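Local coordinates for protein MmeI (Methylophilus methylotrophus, PDB 5HR4) that is a Type IIL restriction-modification enzyme that cuts DNA and probably also methylates adenine on its exocyclic amino group using S-adenosyl-L-methionine, at residues A[428-431]-A[432-436]. Sequence-based numbering, arbitrary orientation.
Sequences LTDH and QMNMK
D430 and N434 meet one helical turn apart, where ND2 of N434 donates to OD2 of D430 at 2.8 Å. The bond is bent (N-H...O 136°), and the amide nitrogen comes from above the carboxylate plane, the two flat groups standing 83° apart. The carboxylate is turned along the helix toward the next turn because CG of D430 lies anti to the backbone N (chi1 178°). H431 and M435, the next pair at the same spacing, run side by side: CG of M435 sits over one face of the imidazole, 4.1 Å from the ring centroid, in a CH-pi contact. The bend at chi2 keeps SD of M435 close to the imidazole, which it meets obliquely, 3.9 Å from CE1 of H431. Beneath these side chains runs the regular i to i+4 backbone ladder, with N of Q432 2.7 Å from O of L428 and N of M435 2.9 Å from O of H431.

Farther out, the buried polar ends of D430 and N434 have second partners. OD1 of D430 forms a salt bridge with R447 and a hydrogen bond with Y374, while R378 donates to OD1 of N434, fixing which way round the amide lies. With an alanine at D430, R447 and Y374 would probably lose their shared acceptor and the N434 amide its acceptor on this helix. Separately, NE2 of Q432 hydrogen-bonds the carbonyl oxygens of S288 and I290.

Residues 428-436 all lie on helix 416-440 of the methyltransferase domain. T429 and M433 pack against helix 368-388, L428 and Q432 meet F198 of helix 183-200, and H431 and M435 rest on the loop residues T202, T203 and I204, just beyond the calcium ligand D201.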
ATOM      1  N   LEU A 428     -20.382 -13.057  12.662  1.00 32.23           N
ATOM      2  CA  LEU A 428     -21.371 -11.982  12.615  1.00 32.77           C
ATOM      3  C   LEU A 428     -21.913 -11.798  11.199  1.00 34.12           C
ATOM      4  O   LEU A 428     -23.126 -11.631  11.004  1.00 29.11           O
ATOM      5  CB  LEU A 428     -20.766 -10.671  13.124  1.00 30.80           C
ATOM      6  CG  LEU A 428     -19.996 -10.657  14.453  1.00 31.69           C
ATOM      7  CD1 LEU A 428     -19.524  -9.235  14.806  1.00 26.95           C
ATOM      8  CD2 LEU A 428     -20.803 -11.291  15.594  1.00 26.00           C
ATOM      9  N   THR A 429     -21.037 -11.846  10.196  1.00 31.52           N
ATOM     10  CA  THR A 429     -21.526 -11.774   8.827  1.00 33.90           C
ATOM     11  C   THR A 429     -22.429 -12.960   8.518  1.00 35.79           C
ATOM     12  O   THR A 429     -23.497 -12.796   7.911  1.00 36.34           O
ATOM     13  CB  THR A 429     -20.369 -11.696   7.830  1.00 32.62           C
ATOM     14  OG1 THR A 429     -19.354 -10.812   8.333  1.00 36.00           O
ATOM     15  CG2 THR A 429     -20.879 -11.137   6.527  1.00 25.24           C
ATOM     16  N   ASP A 430     -22.033 -14.156   8.950  1.00 35.29           N
ATOM     17  CA  ASP A 430     -22.910 -15.317   8.841  1.00 33.65           C
ATOM     18  C   ASP A 430     -24.288 -15.002   9.389  1.00 34.24           C
ATOM     19  O   ASP A 430     -25.294 -15.130   8.682  1.00 33.63           O
ATOM     20  CB  ASP A 430     -22.309 -16.510   9.586  1.00 33.72           C
ATOM     21  CG  ASP A 430     -23.208 -17.737   9.542  1.00 38.75           C
ATOM     22  OD1 ASP A 430     -23.276 -18.370   8.465  1.00 39.78           O
ATOM     23  OD2 ASP A 430     -23.831 -18.081  10.579  1.00 42.18           O
ATOM     24  N   HIS A 431     -24.359 -14.553  10.647  1.00 32.45           N
ATOM     25  CA  HIS A 431     -25.673 -14.272  11.217  1.00 30.68           C
ATOM     26  C   HIS A 431     -26.387 -13.152  10.478  1.00 33.07           C
ATOM     27  O   HIS A 431     -27.605 -13.219  10.281  1.00 33.25           O
ATOM     28  CB  HIS A 431     -25.577 -13.896  12.672  1.00 22.00           C
ATOM     29  CG  HIS A 431     -26.908 -13.827  13.337  1.00 25.57           C
ATOM     30  ND1 HIS A 431     -27.751 -14.918  13.407  1.00 31.60           N
ATOM     31  CD2 HIS A 431     -27.543 -12.814  13.970  1.00 26.15           C
ATOM     32  CE1 HIS A 431     -28.849 -14.580  14.058  1.00 30.46           C
ATOM     33  NE2 HIS A 431     -28.752 -13.308  14.404  1.00 29.91           N
ATOM     34  N   GLN A 432     -25.662 -12.090  10.104  1.00 29.84           N
ATOM     35  CA  GLN A 432     -26.286 -11.025   9.328  1.00 30.11           C
ATOM     36  C   GLN A 432     -26.940 -11.574   8.067  1.00 33.30           C
ATOM     37  O   GLN A 432     -28.075 -11.212   7.745  1.00 32.92           O
ATOM     38  CB  GLN A 432     -25.262  -9.950   8.976  1.00 28.69           C
ATOM     39  CG  GLN A 432     -25.226  -8.810   9.984  1.00 25.35           C
ATOM     40  CD  GLN A 432     -24.066  -7.888   9.749  1.00 28.86           C
ATOM     41  OE1 GLN A 432     -23.094  -8.267   9.094  1.00 30.66           O
ATOM     42  NE2 GLN A 432     -24.162  -6.658  10.263  1.00 27.04           N
ATOM     43  N   MET A 433     -26.258 -12.486   7.370  1.00 35.98           N
ATOM     44  CA  MET A 433     -26.828 -13.077   6.168  1.00 31.11           C
ATOM     45  C   MET A 433     -27.953 -14.051   6.498  1.00 38.33           C
ATOM     46  O   MET A 433     -28.976 -14.084   5.795  1.00 43.18           O
ATOM     47  CB  MET A 433     -25.739 -13.764   5.349  1.00 28.82           C
ATOM     48  CG  MET A 433     -24.699 -12.800   4.827  1.00 30.51           C
ATOM     49  SD  MET A 433     -25.406 -11.356   3.980  1.00 37.47           S
ATOM     50  CE  MET A 433     -26.336 -12.154   2.697  1.00 40.03           C
ATOM     51  N   ASN A 434     -27.795 -14.857   7.551  1.00 33.28           N
ATOM     52  CA  ASN A 434     -28.891 -15.744   7.930  1.00 34.54           C
ATOM     53  C   ASN A 434     -30.159 -14.944   8.193  1.00 35.77           C
ATOM     54  O   ASN A 434     -31.257 -15.370   7.812  1.00 34.30           O
ATOM     55  CB  ASN A 434     -28.515 -16.593   9.155  1.00 29.39           C
ATOM     56  CG  ASN A 434     -27.272 -17.425   8.920  1.00 32.44           C
ATOM     57  OD1 ASN A 434     -26.976 -17.807   7.792  1.00 32.12           O
ATOM     58  ND2 ASN A 434     -26.512 -17.679   9.982  1.00 36.65           N
ATOM     59  N   MET A 435     -30.023 -13.767   8.817  1.00 30.55           N
ATOM     60  CA  MET A 435     -31.191 -12.918   9.013  1.00 36.93           C
ATOM     61  C   MET A 435     -31.726 -12.411   7.672  1.00 44.84           C
ATOM     62  O   MET A 435     -32.946 -12.312   7.484  1.00 41.18           O
ATOM     63  CB  MET A 435     -30.865 -11.739   9.941  1.00 33.53           C
ATOM     64  CG  MET A 435     -30.747 -12.052  11.450  1.00 39.56           C
ATOM     65  SD  MET A 435     -31.947 -13.200  12.207  1.00 42.31           S
ATOM     66  CE  MET A 435     -33.516 -12.471  11.682  1.00 56.54           C
ATOM     67  N   LYS A 436     -30.835 -12.102   6.722  1.00 38.33           N
ATOM     68  CA  LYS A 436     -31.300 -11.601   5.433  1.00 45.71           C
ATOM     69  C   LYS A 436     -32.032 -12.687   4.641  1.00 41.90           C
ATOM     70  O   LYS A 436     -33.053 -12.411   4.001  1.00 42.17           O
ATOM     71  CB  LYS A 436     -30.131 -11.024   4.628  1.00 41.04           C
TER